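Local coordinates for UTP--glucose-1-phosphate uridylyltransferase (Acinetobacter baumannii, PDB 6IKX), which catalyses the transfer of a uridylyl group from UTP to alpha-D-glucose 1-phosphate, giving UDP-glucose and diphosphate, at residues V28-Y38 / Y264-H275. The protein carries 1 engineered substitution. Numbering follows the deposited sequence.
Sequences VTVVDRPAIEY and YLKAVLHYGLEH
Asp32 OD2 is gripped from opposite sides of its carboxylate plane: His275 NE2 donates from well above it, at 2.8 Å, and Arg33 NH2 on the syn side, tilted from it, at 2.9 Å. The imidazole stands almost upright on the carboxylate, planes 80° apart, and its N-H approaches by a bent path. Arg33 holds Asp32 side-on, adding NE to OD1 at 2.8 Å, while its NH1 reaches Glu37 OE2; all three guanidinium nitrogens are thus bonded to carboxylates. Lys261 of the second subunit also pairs with OD2; it and Arg33 would probably favour an ionised Asp32. At the other end of the helix segment, Tyr264 OH donates to Thr29 O at 2.6 Å, nearly in line with the C=O. CG of Tyr264 lies anti to the backbone N (chi1 169°), which carries the ring across to the 28-30 backbone, where Val30 CG2 lies at its edge, 3.8 Å from CE1; Val268 CG2 lies over one face, offset toward the rim. Between these polar ends Val31 presses on the helix: CG2 lies 3.3 Å from Gly272 N, against the helix backbone, and CG1 touches His275 CD2. Tyr38 turns a ring edge toward the face of Tyr271 in a T-shaped pair, centroids 4.7 Å apart and planes at 60°, while its OH donates to Val30 O at 2.7 Å and braces the turn. Thr29 OG1 hydrogen-bonds to Tyr264 OH of the second subunit, which puts the contact at a subunit interface. The short, weakly bonded hairpin of strands 29-30 and 33-34, leading into helix 35-44, is thereby docked on helix 261-273 within the GT-A-type nucleotidyltransferase fold, just beyond the UTP-binding Lys25.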
loop_
_atom_site.group_PDB
_atom_site.type_symbol
_atom_site.label_atom_id
_atom_site.label_comp_id
_atom_site.label_asym_id
_atom_site.label_seq_id
_atom_site.Cartn_x
_atom_site.Cartn_y
_atom_site.Cartn_z
ATOM N N VAL A 28 -4.715 6.784 -14.288
ATOM C CA VAL A 28 -4.675 6.265 -15.676
ATOM C C VAL A 28 -3.929 7.255 -16.578
ATOM O O VAL A 28 -4.260 8.471 -16.590
ATOM C CB VAL A 28 -6.127 6.014 -16.104
ATOM C CG1 VAL A 28 -6.365 6.163 -17.590
ATOM C CG2 VAL A 28 -6.556 4.644 -15.597
ATOM N N THR A 29 -3.013 6.743 -17.387
ATOM C CA THR A 29 -1.998 7.596 -18.032
ATOM C C THR A 29 -2.632 8.193 -19.277
ATOM O O THR A 29 -3.281 7.491 -20.032
ATOM C CB THR A 29 -0.603 6.946 -18.122
ATOM O OG1 THR A 29 -0.064 7.197 -19.426
ATOM C CG2 THR A 29 -0.585 5.477 -17.756
ATOM N N VAL A 30 -2.468 9.500 -19.426
ATOM C CA VAL A 30 -3.021 10.266 -20.564
ATOM C C VAL A 30 -1.836 10.931 -21.242
ATOM O O VAL A 30 -1.373 11.970 -20.742
ATOM C CB VAL A 30 -4.065 11.262 -20.059
ATOM C CG1 VAL A 30 -4.507 12.232 -21.154
ATOM C CG2 VAL A 30 -5.236 10.508 -19.452
ATOM N N VAL A 31 -1.321 10.275 -22.277
ATOM C CA VAL A 31 -0.051 10.636 -22.965
ATOM C C VAL A 31 1.121 10.180 -22.089
ATOM O O VAL A 31 1.705 9.121 -22.363
ATOM C CB VAL A 31 0.034 12.141 -23.281
ATOM C CG1 VAL A 31 1.143 12.432 -24.271
ATOM C CG2 VAL A 31 -1.285 12.689 -23.786
ATOM N N ASP A 32 1.496 10.963 -21.090
ATOM C CA ASP A 32 2.698 10.652 -20.293
ATOM C C ASP A 32 2.524 11.017 -18.818
ATOM O O ASP A 32 3.569 11.009 -18.118
ATOM C CB ASP A 32 3.865 11.431 -20.897
ATOM C CG ASP A 32 3.762 12.945 -20.721
ATOM O OD1 ASP A 32 2.672 13.423 -20.376
ATOM O OD2 ASP A 32 4.794 13.629 -20.920
ATOM N N ARG A 33 1.313 11.364 -18.349
ATOM C CA ARG A 33 1.064 11.618 -16.899
ATOM C C ARG A 33 -0.340 11.162 -16.479
ATOM O O ARG A 33 -1.242 11.026 -17.284
ATOM C CB ARG A 33 1.285 13.110 -16.653
ATOM C CG ARG A 33 0.252 13.975 -17.342
ATOM C CD ARG A 33 0.717 15.370 -17.688
ATOM N NE ARG A 33 1.887 15.352 -18.549
ATOM C CZ ARG A 33 3.077 15.853 -18.244
ATOM N NH1 ARG A 33 3.286 16.460 -17.090
ATOM N NH2 ARG A 33 4.059 15.738 -19.107
ATOM N N PRO A 34 -0.619 10.887 -15.196
ATOM C CA PRO A 34 -1.965 10.460 -14.807
ATOM C C PRO A 34 -3.022 11.566 -15.041
ATOM O O PRO A 34 -2.707 12.765 -15.008
ATOM C CB PRO A 34 -1.741 10.118 -13.319
ATOM C CG PRO A 34 -0.697 11.124 -12.908
ATOM C CD PRO A 34 0.287 11.017 -14.054
ATOM N N ALA A 35 -4.260 11.146 -15.311
ATOM C CA ALA A 35 -5.408 12.017 -15.664
ATOM C C ALA A 35 -5.544 13.132 -14.605
ATOM O O ALA A 35 -5.808 14.281 -14.970
ATOM C CB ALA A 35 -6.655 11.156 -15.783
ATOM N N ILE A 36 -5.370 12.786 -13.328
ATOM C CA ILE A 36 -5.603 13.686 -12.162
ATOM C C ILE A 36 -4.704 14.909 -12.315
ATOM O O ILE A 36 -5.099 15.967 -11.820
ATOM C CB ILE A 36 -5.373 12.963 -10.809
ATOM C CG1 ILE A 36 -5.916 13.757 -9.623
ATOM C CG2 ILE A 36 -3.899 12.641 -10.570
ATOM C CD1 ILE A 36 -7.390 13.982 -9.605
ATOM N N GLU A 37 -3.513 14.759 -12.894
ATOM C CA GLU A 37 -2.560 15.887 -12.970
ATOM C C GLU A 37 -3.217 17.042 -13.715
ATOM O O GLU A 37 -2.940 18.217 -13.394
ATOM C CB GLU A 37 -1.258 15.593 -13.702
ATOM C CG GLU A 37 -0.172 16.539 -13.219
ATOM C CD GLU A 37 1.091 16.609 -14.047
ATOM O OE1 GLU A 37 2.007 15.889 -13.703
ATOM O OE2 GLU A 37 1.156 17.424 -15.011
ATOM N N TYR A 38 -4.040 16.712 -14.691
ATOM C CA TYR A 38 -4.621 17.693 -15.639
ATOM C C TYR A 38 -5.699 18.510 -14.919
ATOM O O TYR A 38 -5.894 19.680 -15.279
ATOM C CB TYR A 38 -5.225 16.969 -16.831
ATOM C CG TYR A 38 -4.243 16.385 -17.812
ATOM C CD1 TYR A 38 -3.797 15.082 -17.665
ATOM C CD2 TYR A 38 -3.858 17.095 -18.940
ATOM C CE1 TYR A 38 -2.915 14.524 -18.569
ATOM C CE2 TYR A 38 -2.994 16.538 -19.868
ATOM C CZ TYR A 38 -2.523 15.251 -19.677
ATOM O OH TYR A 38 -1.693 14.678 -20.592
ATOM N N TYR A 264 -11.615 8.486 -23.071
ATOM C CA TYR A 264 -10.183 8.320 -22.711
ATOM C C TYR A 264 -9.314 8.344 -23.981
ATOM O O TYR A 264 -8.473 9.270 -24.119
ATOM C CB TYR A 264 -9.974 7.058 -21.877
ATOM C CG TYR A 264 -8.529 6.676 -21.682
ATOM C CD1 TYR A 264 -7.704 7.406 -20.836
ATOM C CD2 TYR A 264 -7.981 5.602 -22.385
ATOM C CE1 TYR A 264 -6.363 7.082 -20.697
ATOM C CE2 TYR A 264 -6.662 5.231 -22.201
ATOM C CZ TYR A 264 -5.852 5.991 -21.382
ATOM O OH TYR A 264 -4.561 5.629 -21.244
ATOM N N LEU A 265 -9.520 7.397 -24.900
ATOM C CA LEU A 265 -8.789 7.343 -26.204
ATOM C C LEU A 265 -8.879 8.721 -26.880
ATOM O O LEU A 265 -7.975 9.095 -27.615
ATOM C CB LEU A 265 -9.366 6.251 -27.125
ATOM C CG LEU A 265 -9.338 4.796 -26.645
ATOM C CD1 LEU A 265 -7.939 4.405 -26.225
ATOM N N LYS A 266 -9.964 9.454 -26.688
ATOM C CA LYS A 266 -10.137 10.757 -27.387
ATOM C C LYS A 266 -9.189 11.801 -26.741
ATOM O O LYS A 266 -8.520 12.534 -27.463
ATOM C CB LYS A 266 -11.624 11.137 -27.354
ATOM C CG LYS A 266 -12.053 12.312 -28.238
ATOM C CD LYS A 266 -13.253 13.048 -27.630
ATOM C CE LYS A 266 -14.027 13.951 -28.567
ATOM N NZ LYS A 266 -13.094 14.656 -29.464
ATOM N N ALA A 267 -9.102 11.855 -25.417
ATOM C CA ALA A 267 -8.156 12.716 -24.665
ATOM C C ALA A 267 -6.722 12.345 -25.075
ATOM O O ALA A 267 -5.942 13.239 -25.472
ATOM C CB ALA A 267 -8.377 12.589 -23.167
ATOM N N VAL A 268 -6.382 11.058 -25.089
ATOM C CA VAL A 268 -4.983 10.676 -25.415
ATOM C C VAL A 268 -4.645 11.276 -26.777
ATOM O O VAL A 268 -3.544 11.754 -26.937
ATOM C CB VAL A 268 -4.769 9.158 -25.396
ATOM C CG1 VAL A 268 -3.380 8.800 -25.916
ATOM C CG2 VAL A 268 -5.007 8.587 -24.004
ATOM N N LEU A 269 -5.569 11.236 -27.729
ATOM C CA LEU A 269 -5.299 11.716 -29.109
ATOM C C LEU A 269 -5.154 13.241 -29.133
ATOM O O LEU A 269 -4.253 13.752 -29.848
ATOM C CB LEU A 269 -6.454 11.256 -29.998
ATOM C CG LEU A 269 -6.381 9.787 -30.408
ATOM C CD1 LEU A 269 -7.723 9.346 -30.923
ATOM C CD2 LEU A 269 -5.304 9.577 -31.469
ATOM N N HIS A 270 -6.047 13.949 -28.446
ATOM C CA HIS A 270 -6.094 15.442 -28.447
ATOM C C HIS A 270 -4.954 16.004 -27.602
ATOM O O HIS A 270 -4.270 16.869 -28.102
ATOM C CB HIS A 270 -7.470 15.966 -27.986
ATOM C CG HIS A 270 -8.463 15.954 -29.096
ATOM N ND1 HIS A 270 -8.972 17.126 -29.641
ATOM C CD2 HIS A 270 -8.953 14.927 -29.826
ATOM C CE1 HIS A 270 -9.766 16.815 -30.640
ATOM N NE2 HIS A 270 -9.769 15.471 -30.771
ATOM N N TYR A 271 -4.756 15.518 -26.371
ATOM C CA TYR A 271 -3.650 15.963 -25.478
ATOM C C TYR A 271 -2.290 15.586 -26.082
ATOM O O TYR A 271 -1.424 16.470 -26.094
ATOM C CB TYR A 271 -3.820 15.428 -24.055
ATOM C CG TYR A 271 -4.854 16.194 -23.269
ATOM C CD1 TYR A 271 -4.569 17.434 -22.722
ATOM C CD2 TYR A 271 -6.136 15.702 -23.115
ATOM C CE1 TYR A 271 -5.519 18.145 -22.013
ATOM C CE2 TYR A 271 -7.089 16.397 -22.409
ATOM C CZ TYR A 271 -6.789 17.626 -21.851
ATOM O OH TYR A 271 -7.757 18.315 -21.164
ATOM N N GLY A 272 -2.117 14.334 -26.521
ATOM C CA GLY A 272 -0.936 13.839 -27.257
ATOM C C GLY A 272 -0.513 14.778 -28.383
ATOM O O GLY A 272 0.701 15.156 -28.434
ATOM N N LEU A 273 -1.446 15.166 -29.260
ATOM C CA LEU A 273 -1.144 16.071 -30.411
ATOM C C LEU A 273 -0.727 17.463 -29.918
ATOM O O LEU A 273 0.093 18.100 -30.583
ATOM C CB LEU A 273 -2.350 16.148 -31.350
ATOM C CG LEU A 273 -2.355 15.111 -32.480
ATOM C CD2 LEU A 273 -3.746 14.963 -33.057
ATOM N N GLU A 274 -1.222 17.890 -28.761
ATOM C CA GLU A 274 -0.889 19.198 -28.160
ATOM C C GLU A 274 0.370 19.096 -27.294
ATOM O O GLU A 274 0.742 20.109 -26.673
ATOM C CB GLU A 274 -2.042 19.650 -27.272
ATOM C CG GLU A 274 -3.048 20.541 -27.958
ATOM C CD GLU A 274 -3.504 21.619 -26.996
ATOM O OE1 GLU A 274 -2.694 21.971 -26.111
ATOM O OE2 GLU A 274 -4.656 22.085 -27.111
ATOM N N HIS A 275 1.000 17.925 -27.165
ATOM C CA HIS A 275 2.107 17.795 -26.184
ATOM C C HIS A 275 3.261 18.683 -26.641
ATOM O O HIS A 275 3.749 18.524 -27.753
ATOM C CB HIS A 275 2.537 16.351 -26.009
ATOM C CG HIS A 275 3.389 16.130 -24.809
ATOM N ND1 HIS A 275 4.749 16.341 -24.834
ATOM C CD2 HIS A 275 3.085 15.650 -23.580
ATOM C CE1 HIS A 275 5.248 16.022 -23.657
ATOM N NE2 HIS A 275 4.240 15.587 -22.864
#